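Local coordinates for exopolysaccharide biosynthesis protein (Pantoea stewartii subsp. stewartii DC283, PDB 6TGF) that probably modifies the glycan of the bacterial biofilm as a hydrolase, using a parallel beta-helix that resembles bacteriophage tailspikes, at residues Val280-Gly286 and Phe318-Ser323; Glu287-Phe293 and Val322-Trp326; Glu536-Pro542 and Arg632-Pro638. One frame throughout, in Å; residues are numbered along the deposited sequence.

Interaction 1. Residues Val280-Gly286 and Phe318-Ser323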
loop_
_atom_site.group_PDB
_atom_site.type_symbol
_atom_site.label_atom_id
_atom_site.label_comp_id
_atom_site.label_asym_id
_atom_site.label_seq_id
_atom_site.Cartn_x
_atom_site.Cartn_y
_atom_site.Cartn_z
ATOM N N VAL B 280 -19.575 12.369 -24.074
ATOM C CA VAL B 280 -20.429 12.737 -22.907
ATOM C C VAL B 280 -20.470 14.265 -22.794
ATOM O O VAL B 280 -19.406 14.863 -22.549
ATOM C CB VAL B 280 -19.904 12.092 -21.608
ATOM C CG1 VAL B 280 -20.777 12.427 -20.409
ATOM C CG2 VAL B 280 -19.749 10.584 -21.742
ATOM N N THR B 281 -21.651 14.864 -22.971
ATOM C CA THR B 281 -21.930 16.290 -22.652
ATOM C C THR B 281 -22.125 16.419 -21.137
ATOM O O THR B 281 -22.474 15.402 -20.501
ATOM C CB THR B 281 -23.144 16.819 -23.428
ATOM O OG1 THR B 281 -24.254 15.957 -23.177
ATOM C CG2 THR B 281 -22.895 16.910 -24.916
ATOM N N GLY B 282 -21.906 17.619 -20.594
ATOM C CA GLY B 282 -22.021 17.934 -19.155
ATOM C C GLY B 282 -23.257 17.311 -18.524
ATOM O O GLY B 282 -24.375 17.700 -18.908
ATOM N N CYS B 283 -23.056 16.374 -17.592
ATOM C CA CYS B 283 -24.121 15.700 -16.801
ATOM C C CYS B 283 -24.227 16.367 -15.426
ATOM O O CYS B 283 -23.243 16.299 -14.662
ATOM C CB CYS B 283 -23.831 14.211 -16.641
ATOM S SG CYS B 283 -23.995 13.274 -18.184
ATOM N N ASP B 284 -25.376 16.984 -15.132
ATOM C CA ASP B 284 -25.649 17.701 -13.857
ATOM C C ASP B 284 -26.564 16.837 -12.978
ATOM O O ASP B 284 -27.774 16.775 -13.266
ATOM C CB ASP B 284 -26.241 19.088 -14.121
ATOM C CG ASP B 284 -26.147 20.043 -12.941
ATOM O OD1 ASP B 284 -26.352 19.590 -11.795
ATOM O OD2 ASP B 284 -25.864 21.236 -13.177
ATOM N N PHE B 285 -25.992 16.194 -11.955
ATOM C CA PHE B 285 -26.712 15.487 -10.862
ATOM C C PHE B 285 -26.637 16.340 -9.589
ATOM O O PHE B 285 -26.506 15.777 -8.480
ATOM C CB PHE B 285 -26.106 14.099 -10.624
ATOM C CG PHE B 285 -25.755 13.326 -11.869
ATOM C CD1 PHE B 285 -26.742 12.732 -12.640
ATOM C CD2 PHE B 285 -24.433 13.178 -12.262
ATOM C CE1 PHE B 285 -26.414 12.013 -13.780
ATOM C CE2 PHE B 285 -24.107 12.460 -13.404
ATOM C CZ PHE B 285 -25.099 11.877 -14.158
ATOM N N GLY B 286 -26.733 17.665 -9.748
ATOM C CA GLY B 286 -26.368 18.657 -8.717
ATOM C C GLY B 286 -27.530 19.023 -7.809
ATOM O O GLY B 286 -28.651 18.522 -8.038
ATOM N N PHE B 318 -17.534 20.940 -15.821
ATOM C CA PHE B 318 -17.221 19.534 -15.445
ATOM C C PHE B 318 -18.134 18.579 -16.222
ATOM O O PHE B 318 -19.325 18.901 -16.400
ATOM C CB PHE B 318 -17.374 19.328 -13.936
ATOM C CG PHE B 318 -16.452 20.169 -13.089
ATOM C CD1 PHE B 318 -15.190 19.714 -12.747
ATOM C CD2 PHE B 318 -16.844 21.418 -12.637
ATOM C CE1 PHE B 318 -14.342 20.491 -11.972
ATOM C CE2 PHE B 318 -15.993 22.193 -11.862
ATOM C CZ PHE B 318 -14.744 21.727 -11.531
ATOM N N VAL B 319 -17.592 17.437 -16.660
ATOM C CA VAL B 319 -18.349 16.375 -17.393
ATOM C C VAL B 319 -19.402 15.791 -16.440
ATOM O O VAL B 319 -20.500 15.451 -16.919
ATOM C CB VAL B 319 -17.419 15.282 -17.962
ATOM C CG1 VAL B 319 -18.195 14.166 -18.647
ATOM C CG2 VAL B 319 -16.383 15.855 -18.919
ATOM N N PHE B 320 -19.082 15.701 -15.142
ATOM C CA PHE B 320 -19.978 15.184 -14.071
ATOM C C PHE B 320 -20.057 16.196 -12.920
ATOM O O PHE B 320 -19.023 16.459 -12.278
ATOM C CB PHE B 320 -19.482 13.820 -13.587
ATOM C CG PHE B 320 -19.283 12.812 -14.690
ATOM C CD1 PHE B 320 -20.350 12.407 -15.477
ATOM C CD2 PHE B 320 -18.032 12.271 -14.947
ATOM C CE1 PHE B 320 -20.170 11.484 -16.497
ATOM C CE2 PHE B 320 -17.855 11.347 -15.964
ATOM C CZ PHE B 320 -18.923 10.955 -16.738
ATOM N N GLU B 321 -21.253 16.746 -12.679
ATOM C CA GLU B 321 -21.574 17.634 -11.527
ATOM C C GLU B 321 -22.365 16.830 -10.491
ATOM O O GLU B 321 -23.607 16.810 -10.580
ATOM C CB GLU B 321 -22.380 18.852 -11.986
ATOM C CG GLU B 321 -21.567 19.861 -12.770
ATOM C CD GLU B 321 -20.708 20.790 -11.932
ATOM O OE1 GLU B 321 -20.551 20.531 -10.722
ATOM O OE2 GLU B 321 -20.199 21.780 -12.494
ATOM N N VAL B 322 -21.667 16.193 -9.548
ATOM C CA VAL B 322 -22.267 15.271 -8.538
ATOM C C VAL B 322 -22.362 15.995 -7.191
ATOM O O VAL B 322 -21.640 16.989 -6.992
ATOM C CB VAL B 322 -21.469 13.957 -8.422
ATOM C CG1 VAL B 322 -21.276 13.299 -9.779
ATOM C CG2 VAL B 322 -20.126 14.149 -7.730
ATOM N N SER B 323 -23.240 15.500 -6.316
ATOM C CA SER B 323 -23.414 15.947 -4.909
ATOM C C SER B 323 -23.764 14.730 -4.045
ATOM O O SER B 323 -24.962 14.527 -3.760
ATOM C CB SER B 323 -24.457 17.033 -4.809
ATOM O OG SER B 323 -24.658 17.418 -3.457
HETATM O O HOH W 1 -21.909 18.935 -15.877
HETATM O O HOH W 2 -25.086 13.751 -7.420
#
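Val-280 carries CG1 anti to its backbone N (chi1 -179°), Val-319 does the same (chi1 177°), and these two rotations bring the methyls together, CG1 of Val-280 lying 3.6 Å from CG1 of Val-319 where the side chains cross at about a right angle. The same Val-319 methyl rests over the centre of the neighbouring Phe-320 ring. At the rim of that ring, CE1 of Phe-320 is 4.1 Å from Val-280 CG1, and CD1 of Phe-320 is 4.1 Å from Cys-283 CB. Further on, Phe-285 takes Phe-320 CD1 at its edge and sets its CD2 4.0 Å from CG1 of Val-322. Cys-283 pairs with Phe-320 and Asp-284 with Glu-321 as parallel neighbours, the stacking of successive rungs in a beta-helix; strand 283-284 is outermost in its sheet within this chain, and Ala-252 and Ile-255 of helix 252-265 pack on Cys-283, Val-280 and Phe-285. The ladder starts with Cys-283 N to Val-319 O at 2.8 Å and Glu-321 N to Cys-283 O at 2.8 Å, both nearly straight. Phe-285 N reaches Glu-321 O over 2.8 Å by a more bent path (134° at the hydrogen). A water then joins Phe-285 O to Ser-323 N. On the outer face, Asp-284 OD1 faces CB of Glu-321, whose carboxylate turns off to a salt bridge with Arg-349.

Interaction 2. Residues Glu287-Phe293 and Val322-Trp326. With EDO (1,2-ethanediol), chain C.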
loop_
_atom_site.group_PDB
_atom_site.type_symbol
_atom_site.label_atom_id
_atom_site.label_comp_id
_atom_site.label_asym_id
_atom_site.label_seq_id
_atom_site.Cartn_x
_atom_site.Cartn_y
_atom_site.Cartn_z
ATOM N N GLU B 287 -27.248 19.872 -6.814
ATOM C CA GLU B 287 -28.207 20.449 -5.830
ATOM C C GLU B 287 -28.692 19.356 -4.868
ATOM O O GLU B 287 -28.320 19.429 -3.680
ATOM C CB GLU B 287 -29.366 21.161 -6.532
ATOM C CG GLU B 287 -28.937 22.418 -7.275
ATOM C CD GLU B 287 -28.431 22.209 -8.693
ATOM O OE1 GLU B 287 -28.959 21.319 -9.388
ATOM O OE2 GLU B 287 -27.509 22.944 -9.101
ATOM N N GLU B 288 -29.487 18.392 -5.350
ATOM C CA GLU B 288 -30.019 17.276 -4.519
ATOM C C GLU B 288 -28.847 16.493 -3.913
ATOM O O GLU B 288 -28.020 15.971 -4.684
ATOM C CB GLU B 288 -30.936 16.347 -5.322
ATOM C CG GLU B 288 -32.417 16.639 -5.127
ATOM C CD GLU B 288 -33.292 15.435 -4.820
ATOM O OE1 GLU B 288 -32.741 14.345 -4.555
ATOM O OE2 GLU B 288 -34.529 15.592 -4.841
ATOM N N GLN B 289 -28.797 16.431 -2.579
ATOM C CA GLN B 289 -27.747 15.734 -1.788
ATOM C C GLN B 289 -28.090 14.242 -1.725
ATOM O O GLN B 289 -29.185 13.915 -1.231
ATOM C CB GLN B 289 -27.669 16.336 -0.381
ATOM C CG GLN B 289 -26.251 16.577 0.111
ATOM C CD GLN B 289 -26.236 17.343 1.411
ATOM O OE1 GLN B 289 -26.474 18.547 1.446
ATOM N NE2 GLN B 289 -25.949 16.643 2.497
ATOM N N ARG B 290 -27.192 13.379 -2.209
ATOM C CA ARG B 290 -27.388 11.905 -2.264
ATOM C C ARG B 290 -26.326 11.210 -1.404
ATOM O O ARG B 290 -25.423 11.904 -0.900
ATOM C CB ARG B 290 -27.338 11.424 -3.716
ATOM C CG ARG B 290 -28.460 11.980 -4.581
ATOM C CD ARG B 290 -28.387 11.422 -5.984
ATOM N NE ARG B 290 -29.307 12.062 -6.914
ATOM C CZ ARG B 290 -29.116 13.251 -7.480
ATOM N NH1 ARG B 290 -28.036 13.964 -7.207
ATOM N NH2 ARG B 290 -30.022 13.731 -8.315
ATOM N N ARG B 291 -26.454 9.891 -1.235
ATOM C CA ARG B 291 -25.506 9.043 -0.462
ATOM C C ARG B 291 -24.332 8.649 -1.368
ATOM O O ARG B 291 -23.177 8.920 -0.987
ATOM C CB ARG B 291 -26.207 7.792 0.076
ATOM C CG ARG B 291 -27.095 8.031 1.291
ATOM C CD ARG B 291 -26.505 7.572 2.615
ATOM N NE ARG B 291 -26.085 6.174 2.627
ATOM C CZ ARG B 291 -25.639 5.519 3.698
ATOM N NH1 ARG B 291 -25.552 6.128 4.870
ATOM N NH2 ARG B 291 -25.281 4.251 3.597
ATOM N N PHE B 292 -24.632 8.052 -2.525
ATOM C CA PHE B 292 -23.658 7.363 -3.412
ATOM C C PHE B 292 -23.631 7.999 -4.806
ATOM O O PHE B 292 -24.700 8.351 -5.348
ATOM C CB PHE B 292 -24.014 5.879 -3.538
ATOM C CG PHE B 292 -23.124 4.944 -2.761
ATOM C CD1 PHE B 292 -23.012 5.043 -1.381
ATOM C CD2 PHE B 292 -22.408 3.951 -3.411
ATOM C CE1 PHE B 292 -22.197 4.174 -0.671
ATOM C CE2 PHE B 292 -21.594 3.082 -2.700
ATOM C CZ PHE B 292 -21.490 3.196 -1.333
ATOM N N PHE B 293 -22.423 8.127 -5.362
ATOM C CA PHE B 293 -22.156 8.271 -6.818
ATOM C C PHE B 293 -20.923 7.437 -7.176
ATOM O O PHE B 293 -19.800 7.841 -6.826
ATOM C CB PHE B 293 -21.950 9.731 -7.228
ATOM C CG PHE B 293 -21.804 9.923 -8.717
ATOM C CD1 PHE B 293 -20.573 9.782 -9.341
ATOM C CD2 PHE B 293 -22.906 10.218 -9.502
ATOM C CE1 PHE B 293 -20.449 9.946 -10.713
ATOM C CE2 PHE B 293 -22.782 10.383 -10.872
ATOM C CZ PHE B 293 -21.554 10.248 -11.476
ATOM N N VAL B 322 -21.667 16.193 -9.548
ATOM C CA VAL B 322 -22.267 15.271 -8.538
ATOM C C VAL B 322 -22.362 15.995 -7.191
ATOM O O VAL B 322 -21.640 16.989 -6.992
ATOM C CB VAL B 322 -21.469 13.957 -8.422
ATOM C CG1 VAL B 322 -21.276 13.299 -9.779
ATOM C CG2 VAL B 322 -20.126 14.149 -7.730
ATOM N N SER B 323 -23.240 15.500 -6.316
ATOM C CA SER B 323 -23.414 15.947 -4.909
ATOM C C SER B 323 -23.764 14.730 -4.045
ATOM O O SER B 323 -24.962 14.527 -3.760
ATOM C CB SER B 323 -24.457 17.033 -4.809
ATOM O OG SER B 323 -24.658 17.418 -3.457
ATOM N N ALA B 324 -22.746 13.950 -3.664
ATOM C CA ALA B 324 -22.869 12.689 -2.894
ATOM C C ALA B 324 -21.843 12.661 -1.755
ATOM O O ALA B 324 -20.766 13.272 -1.909
ATOM C CB ALA B 324 -22.692 11.512 -3.820
ATOM N N ARG B 325 -22.171 11.971 -0.655
ATOM C CA ARG B 325 -21.277 11.784 0.521
ATOM C C ARG B 325 -20.139 10.829 0.140
ATOM O O ARG B 325 -18.985 11.113 0.510
ATOM C CB ARG B 325 -22.060 11.256 1.728
ATOM C CG ARG B 325 -21.226 11.119 2.996
ATOM C CD ARG B 325 -22.061 10.900 4.242
ATOM N NE ARG B 325 -21.272 10.668 5.447
ATOM C CZ ARG B 325 -20.638 11.606 6.150
ATOM N NH1 ARG B 325 -20.664 12.874 5.772
ATOM N NH2 ARG B 325 -19.961 11.265 7.235
ATOM N N TRP B 326 -20.460 9.739 -0.566
ATOM C CA TRP B 326 -19.489 8.719 -1.049
ATOM C C TRP B 326 -19.401 8.773 -2.578
ATOM O O TRP B 326 -20.462 8.741 -3.233
ATOM C CB TRP B 326 -19.883 7.321 -0.557
ATOM C CG TRP B 326 -19.651 7.114 0.908
ATOM C CD1 TRP B 326 -18.472 6.800 1.519
ATOM C CD2 TRP B 326 -20.632 7.206 1.955
ATOM N NE1 TRP B 326 -18.649 6.692 2.872
ATOM C CE2 TRP B 326 -19.964 6.935 3.170
ATOM C CE3 TRP B 326 -22.002 7.490 1.988
ATOM C CZ2 TRP B 326 -20.624 6.940 4.397
ATOM C CZ3 TRP B 326 -22.653 7.493 3.202
ATOM C CH2 TRP B 326 -21.971 7.223 4.390
HETATM C C1 EDO C . -21.011 7.309 8.522
HETATM O O1 EDO C . -20.157 8.075 7.696
HETATM C C2 EDO C . -21.701 6.214 7.788
HETATM O O2 EDO C . -22.023 5.086 8.582
#
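The ring of Phe-293 lies flat against Val-322: CG1 of Val-322 sits 3.3 Å from the centroid of the Phe-293 ring, almost exactly on the ring normal, in a CH-pi contact. Phe-293 holds its CG anti to the backbone N (chi1 -175°), which brings one ring face over that methyl, while its CB rests 3.9 Å from CB of Ala-324. The rings of Tyr-259 and Phe-285 also meet it, inclined to its plane.

Around the corner the geometry changes. Arg-291 and Trp-326 run side by side and point the same way, yet their planes stand 64° apart; the indole presents CZ3 to one face of the guanidinium, with Arg-291 NH1 3.6 Å from Trp-326 CZ3, and the groups do not stack flat. Phe-292 comes to the other end of the tryptophan side chain, its CE1 3.9 Å from Trp-326 CB and its ring inclined 41° to the five-membered ring. A 1,2-ethanediol, probably from the crystallisation liquor, lies near the indole edge and accepts a hydrogen bond from Arg-325 NH2 through O1 at 3.2 Å.

Backbone bonds fix the register: Arg-290 N to Ser-323 O at 2.9 Å, Trp-326 N to Arg-291 O at 2.9 Å and Phe-293 N to Trp-326 O at 3.0 Å. The chain bends at Arg-291 in one rung and at Arg-325 and Trp-326 in the next. Trp-326 stacks on Phe-357 and meets Tyr-304 and Phe-305 of a second subunit edge-to-face. Matching corners stacked in parallel register, with an apolar inside and an outer side that meets another subunit, are characteristic of the trimeric, tailspike-like parallel beta-helix.

Interaction 3. Residues Glu536-Pro542 and Arg632-Pro638; sequences ENNTSQP and RLAGWTP
One face of the Trp-636 indole is covered by the backbone at Thr-539 and Ser-540: the carbonyl carbon of Thr-539 lies over the centre of the ring system, and CA of Ser-540 makes a CH-pi contact 3.8 Å from the centroid of the five-membered ring. Pro-542 lays CB over one face of the Arg-632 guanidinium, toward its rim, and brings CG to 3.4 Å from Arg-632 NH1. The Asn-537 amide, the third flat group, takes its partners close to its own plane. Both segments are links between two antiparallel sheets of the all-beta region that follows the beta-helix: one leads from strand 534-537 to strand 543-551, the other from strand 626-633 to strand 637-646.

Asn-537 ties the two links together. Its CG is anti to the backbone N (chi1 -174°), carrying the amide in among the loop carbonyls, and ND2 of Asn-537 donates to Ala-634 O at 2.6 Å and to Gln-541 O at 3.0 Å. These acceptors lie in clearly different directions from ND2, so the group is fixed against rotation and bridges its own loop to the opposite one. The backbone adds Asn-537 N to Thr-637 O at 2.9 Å and Trp-636 N to Thr-539 O at 2.8 Å, the latter holding the loop over the indole face, just past the inverse gamma turn centred on Asn-538. Pro-638 packs on Gly-556 of a third subunit. At the far end, a water accepts from Arg-632 NH2 at 2.6 Å and donates to Pro-542 O at 3.3 Å.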
loop_
_atom_site.group_PDB
_atom_site.type_symbol
_atom_site.label_atom_id
_atom_site.label_comp_id
_atom_site.label_asym_id
_atom_site.label_seq_id
_atom_site.Cartn_x
_atom_site.Cartn_y
_atom_site.Cartn_z
ATOM N N GLU B 536 39.379 1.115 20.376
ATOM C CA GLU B 536 39.866 0.319 21.534
ATOM C C GLU B 536 41.395 0.221 21.481
ATOM O O GLU B 536 41.945 0.053 20.373
ATOM C CB GLU B 536 39.229 -1.072 21.521
ATOM C CG GLU B 536 39.736 -1.986 22.626
ATOM C CD GLU B 536 39.011 -3.315 22.752
ATOM O OE1 GLU B 536 38.054 -3.551 21.983
ATOM O OE2 GLU B 536 39.409 -4.116 23.622
ATOM N N ASN B 537 42.042 0.325 22.647
ATOM C CA ASN B 537 43.495 0.073 22.836
ATOM C C ASN B 537 43.698 -0.643 24.178
ATOM O O ASN B 537 44.052 0.034 25.165
ATOM C CB ASN B 537 44.315 1.365 22.740
ATOM C CG ASN B 537 45.809 1.123 22.781
ATOM O OD1 ASN B 537 46.289 0.087 22.326
ATOM N ND2 ASN B 537 46.554 2.073 23.320
ATOM N N ASN B 538 43.452 -1.958 24.208
ATOM C CA ASN B 538 43.750 -2.842 25.368
ATOM C C ASN B 538 45.232 -3.224 25.290
ATOM O O ASN B 538 45.541 -4.371 24.919
ATOM C CB ASN B 538 42.813 -4.052 25.436
ATOM C CG ASN B 538 41.582 -3.793 26.280
ATOM O OD1 ASN B 538 40.797 -2.894 25.986
ATOM N ND2 ASN B 538 41.407 -4.574 27.334
ATOM N N THR B 539 46.102 -2.267 25.628
ATOM C CA THR B 539 47.574 -2.303 25.421
ATOM C C THR B 539 48.192 -1.159 26.232
ATOM O O THR B 539 47.609 -0.057 26.223
ATOM C CB THR B 539 47.888 -2.229 23.921
ATOM O OG1 THR B 539 47.538 -3.481 23.330
ATOM C CG2 THR B 539 49.335 -1.930 23.599
ATOM N N SER B 540 49.313 -1.413 26.915
ATOM C CA SER B 540 50.022 -0.431 27.780
ATOM C C SER B 540 50.650 0.674 26.921
ATOM O O SER B 540 50.826 1.794 27.443
ATOM C CB SER B 540 51.058 -1.110 28.641
ATOM O OG SER B 540 52.020 -1.783 27.844
ATOM N N GLN B 541 50.984 0.358 25.664
ATOM C CA GLN B 541 51.622 1.279 24.684
ATOM C C GLN B 541 50.566 2.127 23.980
ATOM O O GLN B 541 49.496 1.628 23.637
ATOM C CB GLN B 541 52.414 0.486 23.643
ATOM C CG GLN B 541 53.482 -0.418 24.244
ATOM C CD GLN B 541 54.340 0.303 25.254
ATOM O OE1 GLN B 541 54.462 -0.114 26.403
ATOM N NE2 GLN B 541 54.927 1.412 24.834
ATOM N N PRO B 542 50.839 3.432 23.732
ATOM C CA PRO B 542 49.997 4.247 22.856
ATOM C C PRO B 542 50.036 3.742 21.405
ATOM O O PRO B 542 51.063 3.228 20.994
ATOM C CB PRO B 542 50.597 5.660 22.946
ATOM C CG PRO B 542 51.463 5.634 24.190
ATOM C CD PRO B 542 51.952 4.206 24.304
ATOM N N ARG B 632 47.198 9.794 18.439
ATOM C CA ARG B 632 47.983 8.798 19.214
ATOM C C ARG B 632 47.131 8.370 20.412
ATOM O O ARG B 632 47.194 9.040 21.462
ATOM C CB ARG B 632 49.335 9.378 19.640
ATOM C CG ARG B 632 50.294 8.346 20.216
ATOM C CD ARG B 632 51.744 8.793 20.169
ATOM N NE ARG B 632 52.642 7.650 20.063
ATOM C CZ ARG B 632 53.390 7.153 21.047
ATOM N NH1 ARG B 632 53.380 7.698 22.252
ATOM N NH2 ARG B 632 54.159 6.102 20.818
ATOM N N LEU B 633 46.338 7.311 20.232
ATOM C CA LEU B 633 45.396 6.784 21.253
ATOM C C LEU B 633 46.211 6.274 22.449
ATOM O O LEU B 633 47.137 5.471 22.228
ATOM C CB LEU B 633 44.542 5.681 20.619
ATOM C CG LEU B 633 43.237 5.342 21.338
ATOM C CD1 LEU B 633 42.328 6.560 21.455
ATOM C CD2 LEU B 633 42.508 4.212 20.632
ATOM N N ALA B 634 45.886 6.753 23.655
ATOM C CA ALA B 634 46.626 6.504 24.917
ATOM C C ALA B 634 46.684 5.003 25.217
ATOM O O ALA B 634 45.902 4.241 24.621
ATOM C CB ALA B 634 45.972 7.253 26.052
ATOM N N GLY B 635 47.587 4.601 26.114
ATOM C CA GLY B 635 47.655 3.229 26.651
ATOM C C GLY B 635 46.486 2.957 27.581
ATOM O O GLY B 635 46.151 3.855 28.381
ATOM N N TRP B 636 45.874 1.774 27.465
ATOM C CA TRP B 636 44.746 1.298 28.313
ATOM C C TRP B 636 43.548 2.249 28.210
ATOM O O TRP B 636 42.934 2.530 29.260
ATOM C CB TRP B 636 45.192 1.130 29.773
ATOM C CG TRP B 636 46.269 0.110 29.978
ATOM C CD1 TRP B 636 47.495 0.314 30.540
ATOM C CD2 TRP B 636 46.214 -1.285 29.628
ATOM N NE1 TRP B 636 48.207 -0.855 30.566
ATOM C CE2 TRP B 636 47.447 -1.853 30.011
ATOM C CE3 TRP B 636 45.249 -2.106 29.030
ATOM C CZ2 TRP B 636 47.737 -3.203 29.814
ATOM C CZ3 TRP B 636 45.537 -3.440 28.837
ATOM C CH2 TRP B 636 46.764 -3.978 29.225
ATOM N N THR B 637 43.227 2.729 27.004
ATOM C CA THR B 637 41.938 3.409 26.699
ATOM C C THR B 637 41.018 2.365 26.070
ATOM O O THR B 637 41.171 2.006 24.904
ATOM C CB THR B 637 42.129 4.695 25.884
ATOM O OG1 THR B 637 40.840 5.254 25.635
ATOM C CG2 THR B 637 42.839 4.497 24.566
ATOM N N PRO B 638 40.048 1.830 26.846
ATOM C CA PRO B 638 39.304 0.632 26.450
ATOM C C PRO B 638 38.214 0.872 25.393
ATOM O O PRO B 638 37.887 -0.058 24.680
ATOM C CB PRO B 638 38.678 0.181 27.778
ATOM C CG PRO B 638 38.451 1.472 28.537
ATOM C CD PRO B 638 39.609 2.363 28.145
HETATM O O HOH W 3 53.009 4.782 18.845
#

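How the interactions relate
Interactions 1 and 2 are consecutive portions of the same two neighbouring rungs, their centres 12 Å apart and both including Val-322 and Ser-323. The chain leaves strand 283-284 and turns back into strand 290-296; the next rung follows, strand 318-324 beside 283-284, then Ala-324 and Trp-326 beside the start of 290-296. They touch directly: Arg-290 NH1 is 2.7 Å from Phe-285 O, probably hydrogen-bonded, and Phe-293 CE2 packs 3.5 Å from Phe-285 CD2. Interaction 3 lies far along the elongated molecule, its centre about 80 Å from that of interaction 1 and 76 Å from that of interaction 2. Interaction 2 meets a second subunit and interaction 3 a third, and each lies beside a 1,2-ethanediol.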